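Local coordinates for protein Tv2483 (Treponema vincentii, PDB 6DET) that binds L-arginine with high selectivity, probably as the lipoprotein substrate-binding component that delivers this amino acid to an ABC transporter, at residues I40-F45 with Y61-F66; S101-T106 with Y113-P118; L194-D199 with E217-A222. All coordinates share one frame; numbering follows the deposited sequence.

Following the chain from the N terminus, contact 1 closes first: after strand 37-42 the chain makes the small hairpin of strands 51-52 and 58-59, then lays helix 61-73 back beside that strand. Contact 2 closes the next and shortest loop, from the end of strand 98-104 to strand 114-115. Contact 3 spans the longer excursion from helix 194-197 to strand 215-223. The three loops follow in series; none nests or crosses. In space, though, they meet: strand 98-104 lies beside both 37-42 and 215-223, Phe-66 of contact 1 touches Phe-221 of contact 3, and all three contacts border the same bound arginine.

Contact 1: I40-F45 with Y61-F66; sequences IGVSDF and YDIDIF. With ARG (arginine), chain B.
With its CG1 turned anti to the carbonyl carbon (chi1 -56°), Ile-40 lays this branch over a face of Phe-66, while CG2, on the other arm of the branched CB, reaches toward the rim of the same face. CG1 stands 4.1 Å from the Phe-66 ring centroid, 26° off the ring normal and over the face, a CH-pi contact; its nearest ring atom is CD1 of Phe-66, at 3.7 Å. CD1 of Ile-40 continues past the ring toward Phe-66 CB. Further along the strand, Val-42 CG1 meets the end of Ile-63, whose CD1 lies 4.3 Å away, a looser touch. Strand 37-42, helix 61-73 and the parallel strand 76-81 form a beta-alpha-beta unit of the solute-binding protein fold, and this contact packs its first strand against its helix. Beta-branched Ile-40 and Val-42 suit the extended strand, and Phe-66 offers a broad surface and also meets Phe-221 edge-to-face. Just beyond the strand, polar chemistry takes over: Ser-43 OG accepts a 2.8 Å hydrogen bond from NH1 of the bound arginine. Phe-45 approaches that same NH1 obliquely, its CZ 3.9 Å off, and the ring packs against Ser-43 CB.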
loop_
_atom_site.group_PDB
_atom_site.type_symbol
_atom_site.label_atom_id
_atom_site.label_comp_id
_atom_site.label_asym_id
_atom_site.label_seq_id
_atom_site.Cartn_x
_atom_site.Cartn_y
_atom_site.Cartn_z
ATOM N N ILE A 40 3.675 8.322 11.271
ATOM C CA ILE A 40 3.175 7.381 10.269
ATOM C C ILE A 40 3.923 7.703 8.974
ATOM O O ILE A 40 3.722 8.773 8.403
ATOM C CB ILE A 40 1.654 7.512 10.061
ATOM C CG1 ILE A 40 0.880 7.331 11.385
ATOM C CG2 ILE A 40 1.159 6.519 9.001
ATOM C CD1 ILE A 40 0.251 8.623 11.863
ATOM N N GLY A 41 4.817 6.822 8.539
ATOM C CA GLY A 41 5.523 7.024 7.284
ATOM C C GLY A 41 4.623 6.692 6.109
ATOM O O GLY A 41 3.960 5.651 6.098
ATOM N N VAL A 42 4.615 7.570 5.104
ATOM C CA VAL A 42 3.766 7.377 3.933
ATOM C C VAL A 42 4.550 7.768 2.696
ATOM O O VAL A 42 5.390 8.678 2.725
ATOM C CB VAL A 42 2.458 8.211 4.002
ATOM C CG1 VAL A 42 1.521 7.675 5.090
ATOM C CG2 VAL A 42 2.776 9.675 4.275
ATOM N N SER A 43 4.229 7.093 1.591
ATOM C CA SER A 43 4.479 7.672 0.279
ATOM C C SER A 43 3.321 8.618 -0.026
ATOM O O SER A 43 2.161 8.204 -0.052
ATOM C CB SER A 43 4.582 6.577 -0.778
ATOM O OG SER A 43 5.724 5.724 -0.611
ATOM N N ASP A 44 3.621 9.883 -0.278
ATOM C CA ASP A 44 2.579 10.897 -0.344
ATOM C C ASP A 44 2.040 11.107 -1.759
ATOM O O ASP A 44 1.479 12.171 -2.041
ATOM C CB ASP A 44 3.108 12.211 0.224
ATOM C CG ASP A 44 4.140 12.845 -0.662
ATOM O OD1 ASP A 44 4.626 12.185 -1.611
ATOM O OD2 ASP A 44 4.445 14.021 -0.424
ATOM N N PHE A 45 2.177 10.099 -2.631
ATOM C CA PHE A 45 1.665 10.133 -3.992
ATOM C C PHE A 45 0.764 8.940 -4.300
ATOM O O PHE A 45 0.461 8.699 -5.472
ATOM C CB PHE A 45 2.831 10.165 -5.002
ATOM C CG PHE A 45 3.874 9.089 -4.765
ATOM C CD1 PHE A 45 5.042 9.364 -4.073
ATOM C CD2 PHE A 45 3.659 7.783 -5.202
ATOM C CE1 PHE A 45 6.002 8.370 -3.860
ATOM C CE2 PHE A 45 4.608 6.781 -4.969
ATOM C CZ PHE A 45 5.774 7.071 -4.301
ATOM N N TYR A 61 -7.559 7.467 2.432
ATOM C CA TYR A 61 -8.153 6.447 3.289
ATOM C C TYR A 61 -7.266 6.164 4.492
ATOM O O TYR A 61 -7.748 6.102 5.627
ATOM C CB TYR A 61 -8.368 5.184 2.476
ATOM C CG TYR A 61 -9.099 4.069 3.175
ATOM C CD1 TYR A 61 -10.394 4.248 3.667
ATOM C CD2 TYR A 61 -8.521 2.811 3.286
ATOM C CE1 TYR A 61 -11.093 3.190 4.281
ATOM C CE2 TYR A 61 -9.212 1.757 3.878
ATOM C CZ TYR A 61 -10.499 1.961 4.370
ATOM O OH TYR A 61 -11.219 0.950 4.957
ATOM N N ASP A 62 -5.965 5.935 4.251
ATOM C CA ASP A 62 -5.042 5.628 5.344
ATOM C C ASP A 62 -4.915 6.814 6.275
ATOM O O ASP A 62 -4.769 6.651 7.485
ATOM C CB ASP A 62 -3.653 5.265 4.819
ATOM C CG ASP A 62 -3.570 3.906 4.171
ATOM O OD1 ASP A 62 -4.571 3.150 4.154
ATOM O OD2 ASP A 62 -2.461 3.572 3.694
ATOM N N ILE A 63 -4.981 8.021 5.718
ATOM C CA ILE A 63 -4.848 9.226 6.522
ATOM C C ILE A 63 -6.064 9.397 7.414
ATOM O O ILE A 63 -5.946 9.758 8.592
ATOM C CB ILE A 63 -4.662 10.444 5.588
ATOM C CG1 ILE A 63 -3.583 10.172 4.527
ATOM C CG2 ILE A 63 -4.358 11.678 6.379
ATOM C CD1 ILE A 63 -2.222 9.844 5.063
ATOM N N ASP A 64 -7.262 9.148 6.871
ATOM C CA ASP A 64 -8.455 9.290 7.693
ATOM C C ASP A 64 -8.432 8.280 8.838
ATOM O O ASP A 64 -8.772 8.610 9.981
ATOM C CB ASP A 64 -9.706 9.103 6.836
ATOM C CG ASP A 64 -10.060 10.343 6.025
ATOM O OD1 ASP A 64 -9.486 11.414 6.266
ATOM O OD2 ASP A 64 -10.940 10.232 5.159
ATOM N N ILE A 65 -7.988 7.053 8.550
ATOM C CA ILE A 65 -7.906 6.021 9.589
ATOM C C ILE A 65 -6.973 6.472 10.712
ATOM O O ILE A 65 -7.332 6.446 11.900
ATOM C CB ILE A 65 -7.456 4.672 8.988
ATOM C CG1 ILE A 65 -8.535 4.082 8.066
ATOM C CG2 ILE A 65 -7.155 3.664 10.100
ATOM C CD1 ILE A 65 -8.104 2.881 7.237
ATOM N N PHE A 66 -5.742 6.858 10.367
ATOM C CA PHE A 66 -4.777 7.150 11.418
ATOM C C PHE A 66 -5.077 8.463 12.114
ATOM O O PHE A 66 -4.782 8.607 13.304
ATOM C CB PHE A 66 -3.350 7.149 10.850
ATOM C CG PHE A 66 -2.688 5.807 10.939
ATOM C CD1 PHE A 66 -2.177 5.359 12.140
ATOM C CD2 PHE A 66 -2.626 4.963 9.843
ATOM C CE1 PHE A 66 -1.591 4.108 12.253
ATOM C CE2 PHE A 66 -2.025 3.725 9.953
ATOM C CZ PHE A 66 -1.515 3.291 11.141
HETATM N N ARG B . 1.797 -2.459 -1.866
HETATM C CA ARG B . 3.102 -1.795 -2.118
HETATM C C ARG B . 4.122 -2.281 -1.093
HETATM O O ARG B . 3.704 -2.784 -0.033
HETATM C CB ARG B . 2.972 -0.275 -2.033
HETATM C CG ARG B . 2.117 0.347 -3.130
HETATM C CD ARG B . 1.926 1.854 -2.985
HETATM N NE ARG B . 3.194 2.543 -3.132
HETATM C CZ ARG B . 3.870 3.117 -2.143
HETATM N NH1 ARG B . 5.049 3.674 -2.428
HETATM N NH2 ARG B . 3.399 3.121 -0.894
HETATM O OXT ARG B . 5.333 -2.151 -1.318
#

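Contact 2: S101-T106 with Y113-P118; sequences SGFSVT and YRMCTP. With ARG (arginine), chain B.
This is an aromatic and sulfur-aromatic cluster, in which Phe-103 is met by Tyr-113 and Met-115 beside the arginine pocket. The strands in or next to which these residues lie, 98-104 and 114-115, do not pair with each other; each is bonded antiparallel to strand 215-223, whose Thr-220 touches both Val-105 and Met-115. Phe-103 holds CG anti to its own N (chi1 -172°), which extends the ring from the pocket wall toward Tyr-113. There its leading edge points into the face of the tyrosine, a T-shaped pair with planes at 76° and centroids 5.0 Å apart. Phe-103 CZ comes nearest, 3.7 Å from Tyr-113 CE2 and displaced toward the rim. Met-115 approaches another part of the Phe-103 edge: its SD lies near the ring plane, 3.7 Å from CE2 of Phe-103, a Met-aromatic contact. The flexible, polarisable thioether also rests its sulfur against CA and CG2 of Val-105. Phe-103 has a further partner in Arg-109, through a cation-pi contact.

On the pocket side, the backbone of the same segment takes a large share in holding the ligand, helped by Ser-104 OG. Gly-102, whose positive phi suits glycine, turns its O to the ligand amino N at 2.7 Å, and Ser-104 OG accepts from that N as well. Ser-104 N gives a nearly straight bond to the ligand O, 173° at the hydrogen, while Ser-101 O receives NH2 of the guanidinium at 2.8 Å. Since Ser-104 OG accepts from the ligand, its hydrogen bond to Glu-217 OE2 probably uses the serine proton, and the carboxylate behind it should favour a charged amino group. Apolar packing thus backs a main chain whose carbonyls and amide read both ends of arginine.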
loop_
_atom_site.group_PDB
_atom_site.type_symbol
_atom_site.label_atom_id
_atom_site.label_comp_id
_atom_site.label_asym_id
_atom_site.label_seq_id
_atom_site.Cartn_x
_atom_site.Cartn_y
_atom_site.Cartn_z
ATOM N N SER A 101 0.349 3.702 3.525
ATOM C CA SER A 101 0.439 3.891 2.066
ATOM C C SER A 101 0.282 2.591 1.286
ATOM O O SER A 101 0.905 2.406 0.236
ATOM C CB SER A 101 1.758 4.586 1.670
ATOM O OG SER A 101 1.700 5.866 2.180
ATOM N N GLY A 102 -0.574 1.681 1.769
ATOM C CA GLY A 102 -0.850 0.468 1.016
ATOM C C GLY A 102 0.237 -0.582 1.151
ATOM O O GLY A 102 0.680 -1.169 0.164
ATOM N N PHE A 103 0.685 -0.820 2.384
ATOM C CA PHE A 103 1.747 -1.781 2.664
ATOM C C PHE A 103 1.210 -3.215 2.577
ATOM O O PHE A 103 0.347 -3.610 3.377
ATOM C CB PHE A 103 2.326 -1.465 4.056
ATOM C CG PHE A 103 3.559 -2.264 4.414
ATOM C CD1 PHE A 103 4.822 -1.680 4.363
ATOM C CD2 PHE A 103 3.456 -3.580 4.859
ATOM C CE1 PHE A 103 5.940 -2.414 4.688
ATOM C CE2 PHE A 103 4.589 -4.309 5.185
ATOM C CZ PHE A 103 5.831 -3.716 5.106
ATOM N N SER A 104 1.754 -4.009 1.649
ATOM C CA SER A 104 1.322 -5.395 1.443
ATOM C C SER A 104 1.963 -6.391 2.415
ATOM O O SER A 104 3.168 -6.363 2.678
ATOM C CB SER A 104 1.656 -5.810 0.019
ATOM O OG SER A 104 0.969 -4.979 -0.896
ATOM N N VAL A 105 1.141 -7.297 2.948
ATOM C CA VAL A 105 1.673 -8.467 3.632
ATOM C C VAL A 105 2.342 -9.399 2.628
ATOM O O VAL A 105 1.767 -9.733 1.585
ATOM C CB VAL A 105 0.559 -9.205 4.392
ATOM C CG1 VAL A 105 1.149 -10.433 5.074
ATOM C CG2 VAL A 105 -0.088 -8.277 5.399
ATOM N N THR A 106 3.574 -9.810 2.929
ATOM C CA THR A 106 4.232 -10.901 2.232
ATOM C C THR A 106 4.857 -11.812 3.270
ATOM O O THR A 106 5.095 -11.416 4.423
ATOM C CB THR A 106 5.340 -10.458 1.271
ATOM O OG1 THR A 106 6.464 -9.997 2.034
ATOM C CG2 THR A 106 4.865 -9.353 0.308
ATOM N N TYR A 113 8.998 -7.360 9.950
ATOM C CA TYR A 113 8.043 -6.405 10.491
ATOM C C TYR A 113 7.013 -7.130 11.332
ATOM O O TYR A 113 6.706 -8.308 11.089
ATOM C CB TYR A 113 7.268 -5.655 9.387
ATOM C CG TYR A 113 8.088 -4.899 8.359
ATOM C CD1 TYR A 113 8.412 -3.567 8.558
ATOM C CD2 TYR A 113 8.477 -5.498 7.159
ATOM C CE1 TYR A 113 9.111 -2.854 7.620
ATOM C CE2 TYR A 113 9.192 -4.798 6.216
ATOM C CZ TYR A 113 9.506 -3.472 6.448
ATOM O OH TYR A 113 10.211 -2.751 5.504
ATOM N N ARG A 114 6.455 -6.395 12.296
ATOM C CA ARG A 114 5.236 -6.787 12.992
ATOM C C ARG A 114 4.082 -6.095 12.287
ATOM O O ARG A 114 4.067 -4.870 12.179
ATOM C CB ARG A 114 5.273 -6.383 14.471
ATOM C CG ARG A 114 3.984 -6.770 15.242
ATOM C CD ARG A 114 4.077 -6.432 16.722
ATOM N NE ARG A 114 5.122 -7.203 17.387
ATOM C CZ ARG A 114 4.938 -8.369 17.992
ATOM N NH1 ARG A 114 3.724 -8.926 18.028
ATOM N NH2 ARG A 114 5.973 -8.980 18.552
ATOM N N MET A 115 3.135 -6.863 11.769
ATOM C CA MET A 115 2.077 -6.290 10.951
ATOM C C MET A 115 0.736 -6.428 11.665
ATOM O O MET A 115 0.482 -7.423 12.359
ATOM C CB MET A 115 2.067 -6.948 9.561
ATOM C CG MET A 115 3.342 -6.564 8.784
ATOM S SD MET A 115 3.617 -7.333 7.159
ATOM C CE MET A 115 4.104 -8.957 7.687
ATOM N N CYS A 116 -0.102 -5.402 11.556
ATOM C CA CYS A 116 -1.371 -5.458 12.258
ATOM C C CYS A 116 -2.392 -6.185 11.392
ATOM O O CYS A 116 -2.176 -6.419 10.201
ATOM C CB CYS A 116 -1.872 -4.065 12.610
ATOM S SG CYS A 116 -2.460 -3.133 11.190
ATOM N N THR A 117 -3.509 -6.541 12.014
ATOM C CA THR A 117 -4.519 -7.321 11.345
ATOM C C THR A 117 -4.882 -6.624 10.021
ATOM O O THR A 117 -5.055 -5.400 9.998
ATOM C CB THR A 117 -5.737 -7.502 12.238
ATOM O OG1 THR A 117 -6.658 -8.391 11.581
ATOM C CG2 THR A 117 -6.376 -6.179 12.529
ATOM N N PRO A 118 -4.939 -7.356 8.919
ATOM C CA PRO A 118 -5.160 -6.716 7.608
ATOM C C PRO A 118 -6.455 -5.926 7.526
ATOM O O PRO A 118 -7.477 -6.290 8.109
ATOM C CB PRO A 118 -5.182 -7.905 6.650
ATOM C CG PRO A 118 -4.294 -8.901 7.288
ATOM C CD PRO A 118 -4.441 -8.733 8.777
HETATM N N ARG B . 1.797 -2.459 -1.866
HETATM C CA ARG B . 3.102 -1.795 -2.118
HETATM C C ARG B . 4.122 -2.281 -1.093
HETATM O O ARG B . 3.704 -2.784 -0.033
HETATM C CB ARG B . 2.972 -0.275 -2.033
HETATM C CG ARG B . 2.117 0.347 -3.130
HETATM C CD ARG B . 1.926 1.854 -2.985
HETATM N NE ARG B . 3.194 2.543 -3.132
HETATM C CZ ARG B . 3.870 3.117 -2.143
HETATM N NH1 ARG B . 5.049 3.674 -2.428
HETATM N NH2 ARG B . 3.399 3.121 -0.894
HETATM O OXT ARG B . 5.333 -2.151 -1.318
#

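Contact 3: L194-D199 with E217-A222; sequences LIYSLD and EYYTFA. With ARG (arginine), chain B.
Tyr-219 has the most surface buried here, and Ile-195 is its main partner across the two segments. The isoleucine comes at the ring's edge: its CG2 lies near the ring plane, 3.6 Å from Tyr-219 CE2, and CB stands equally close to that carbon. With CG1 anti to the carbonyl carbon (chi1 -78°), CG2 lies anti to the backbone N and is turned to the ring edge; CG1 also approaches Tyr-219 CE2. On the other side of the ring, CE1 of Tyr-219 comes within 3.8 Å of the ligand amino N, which approaches obliquely. Tyr-196, the third partner, crosses Tyr-219 at about a right angle, with its CD1 4.2 Å from the Tyr-219 OH. Its own CE1 packs 3.8 Å from CD of the bound arginine, so this ring meets the aliphatic part of the ligand. The contact packs the short helix after strand 189-193 against strand 215-223 of the solute-binding protein fold; both strands pair with strand 120-129, and both segments line the arginine pocket. Tyr-219 OH is hydrogen-bonded to Asp-193 OD2, which also bonds the arginine. Tyr-219 is thus second shell as well as wall: apolar contact packs against its ring edge, and its hydroxyl probably helps position the ligand-binding carboxylate.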
loop_
_atom_site.group_PDB
_atom_site.type_symbol
_atom_site.label_atom_id
_atom_site.label_comp_id
_atom_site.label_asym_id
_atom_site.label_seq_id
_atom_site.Cartn_x
_atom_site.Cartn_y
_atom_site.Cartn_z
ATOM N N LEU A 194 -4.296 -2.906 -7.509
ATOM C CA LEU A 194 -5.695 -2.623 -7.788
ATOM C C LEU A 194 -6.238 -1.495 -6.920
ATOM O O LEU A 194 -6.902 -0.583 -7.425
ATOM C CB LEU A 194 -6.522 -3.899 -7.582
ATOM C CG LEU A 194 -8.018 -3.765 -7.843
ATOM C CD1 LEU A 194 -8.269 -3.434 -9.300
ATOM C CD2 LEU A 194 -8.706 -5.075 -7.466
ATOM N N ILE A 195 -5.964 -1.531 -5.604
ATOM C CA ILE A 195 -6.653 -0.642 -4.662
ATOM C C ILE A 195 -6.426 0.829 -5.018
ATOM O O ILE A 195 -7.366 1.636 -5.015
ATOM C CB ILE A 195 -6.212 -0.940 -3.211
ATOM C CG1 ILE A 195 -6.928 -2.207 -2.707
ATOM C CG2 ILE A 195 -6.482 0.238 -2.296
ATOM C CD1 ILE A 195 -8.430 -2.003 -2.363
ATOM N N TYR A 196 -5.182 1.214 -5.292
ATOM C CA TYR A 196 -4.946 2.631 -5.569
ATOM C C TYR A 196 -5.250 2.987 -7.008
ATOM O O TYR A 196 -5.213 4.176 -7.348
ATOM C CB TYR A 196 -3.505 3.072 -5.170
ATOM C CG TYR A 196 -2.327 2.497 -5.951
ATOM C CD1 TYR A 196 -1.361 1.706 -5.320
ATOM C CD2 TYR A 196 -2.135 2.823 -7.296
ATOM C CE1 TYR A 196 -0.280 1.215 -6.017
ATOM C CE2 TYR A 196 -1.068 2.330 -8.007
ATOM C CZ TYR A 196 -0.134 1.543 -7.384
ATOM O OH TYR A 196 0.943 1.073 -8.101
ATOM N N SER A 197 -5.625 1.995 -7.824
ATOM C CA SER A 197 -5.953 2.158 -9.244
ATOM C C SER A 197 -7.454 2.240 -9.523
ATOM O O SER A 197 -7.851 2.459 -10.677
ATOM C CB SER A 197 -5.371 0.985 -10.020
ATOM O OG SER A 197 -3.979 0.982 -9.894
ATOM N N LEU A 198 -8.306 2.105 -8.502
ATOM C CA LEU A 198 -9.739 1.981 -8.767
ATOM C C LEU A 198 -10.296 3.199 -9.502
ATOM O O LEU A 198 -11.117 3.050 -10.415
ATOM C CB LEU A 198 -10.492 1.738 -7.464
ATOM C CG LEU A 198 -10.195 0.352 -6.895
ATOM C CD1 LEU A 198 -10.747 0.233 -5.495
ATOM C CD2 LEU A 198 -10.745 -0.749 -7.796
ATOM N N ASP A 199 -9.873 4.410 -9.133
ATOM C CA ASP A 199 -10.294 5.580 -9.906
ATOM C C ASP A 199 -9.514 5.706 -11.209
ATOM O O ASP A 199 -10.100 6.008 -12.255
ATOM C CB ASP A 199 -10.125 6.864 -9.093
ATOM C CG ASP A 199 -10.956 6.875 -7.819
ATOM O OD1 ASP A 199 -12.001 6.186 -7.782
ATOM O OD2 ASP A 199 -10.566 7.594 -6.866
ATOM N N GLU A 217 -3.569 -10.410 -2.271
ATOM C CA GLU A 217 -2.800 -9.886 -1.146
ATOM C C GLU A 217 -3.736 -9.287 -0.118
ATOM O O GLU A 217 -4.922 -9.041 -0.377
ATOM C CB GLU A 217 -1.821 -8.745 -1.555
ATOM C CG GLU A 217 -0.958 -8.989 -2.716
ATOM C CD GLU A 217 -0.129 -7.763 -3.149
ATOM O OE1 GLU A 217 0.730 -7.966 -4.032
ATOM O OE2 GLU A 217 -0.366 -6.606 -2.719
ATOM N N TYR A 218 -3.142 -8.965 1.029
ATOM C CA TYR A 218 -3.726 -8.117 2.045
ATOM C C TYR A 218 -2.813 -6.936 2.310
ATOM O O TYR A 218 -1.585 -7.061 2.222
ATOM C CB TYR A 218 -3.916 -8.846 3.364
ATOM C CG TYR A 218 -4.642 -10.149 3.176
ATOM C CD1 TYR A 218 -6.018 -10.173 3.011
ATOM C CD2 TYR A 218 -3.948 -11.352 3.147
ATOM C CE1 TYR A 218 -6.683 -11.369 2.824
ATOM C CE2 TYR A 218 -4.606 -12.550 2.968
ATOM C CZ TYR A 218 -5.974 -12.555 2.804
ATOM O OH TYR A 218 -6.633 -13.752 2.622
ATOM N N TYR A 219 -3.429 -5.802 2.601
ATOM C CA TYR A 219 -2.739 -4.614 3.073
ATOM C C TYR A 219 -2.758 -4.630 4.597
ATOM O O TYR A 219 -3.721 -5.101 5.210
ATOM C CB TYR A 219 -3.437 -3.341 2.608
ATOM C CG TYR A 219 -3.175 -2.883 1.164
ATOM C CD1 TYR A 219 -2.160 -3.424 0.404
ATOM C CD2 TYR A 219 -3.917 -1.847 0.652
ATOM C CE1 TYR A 219 -1.894 -2.910 -0.914
ATOM C CE2 TYR A 219 -3.690 -1.340 -0.629
ATOM C CZ TYR A 219 -2.681 -1.880 -1.392
ATOM O OH TYR A 219 -2.429 -1.324 -2.635
ATOM N N THR A 220 -1.720 -4.055 5.185
ATOM C CA THR A 220 -1.580 -3.943 6.632
ATOM C C THR A 220 -0.923 -2.607 6.952
ATOM O O THR A 220 -0.630 -1.792 6.054
ATOM C CB THR A 220 -0.770 -5.133 7.181
ATOM O OG1 THR A 220 -0.712 -5.100 8.618
ATOM C CG2 THR A 220 0.637 -5.129 6.643
ATOM N N PHE A 221 -0.684 -2.373 8.247
ATOM C CA PHE A 221 0.188 -1.306 8.710
ATOM C C PHE A 221 1.361 -1.975 9.415
ATOM O O PHE A 221 1.151 -2.877 10.240
ATOM C CB PHE A 221 -0.541 -0.350 9.640
ATOM C CG PHE A 221 -1.776 0.228 9.063
ATOM C CD1 PHE A 221 -1.758 0.842 7.799
ATOM C CD2 PHE A 221 -2.971 0.159 9.749
ATOM C CE1 PHE A 221 -2.927 1.355 7.285
ATOM C CE2 PHE A 221 -4.126 0.681 9.221
ATOM C CZ PHE A 221 -4.097 1.278 7.990
ATOM N N ALA A 222 2.584 -1.588 9.045
ATOM C CA ALA A 222 3.808 -2.275 9.472
ATOM C C ALA A 222 4.478 -1.536 10.632
ATOM O O ALA A 222 4.641 -0.310 10.583
ATOM C CB ALA A 222 4.797 -2.385 8.307
HETATM N N ARG B . 1.797 -2.459 -1.866
HETATM C CA ARG B . 3.102 -1.795 -2.118
HETATM C C ARG B . 4.122 -2.281 -1.093
HETATM O O ARG B . 3.704 -2.784 -0.033
HETATM C CB ARG B . 2.972 -0.275 -2.033
HETATM C CG ARG B . 2.117 0.347 -3.130
HETATM C CD ARG B . 1.926 1.854 -2.985
HETATM N NE ARG B . 3.194 2.543 -3.132
HETATM C CZ ARG B . 3.870 3.117 -2.143
HETATM N NH1 ARG B . 5.049 3.674 -2.428
HETATM N NH2 ARG B . 3.399 3.121 -0.894
HETATM O OXT ARG B . 5.333 -2.151 -1.318
#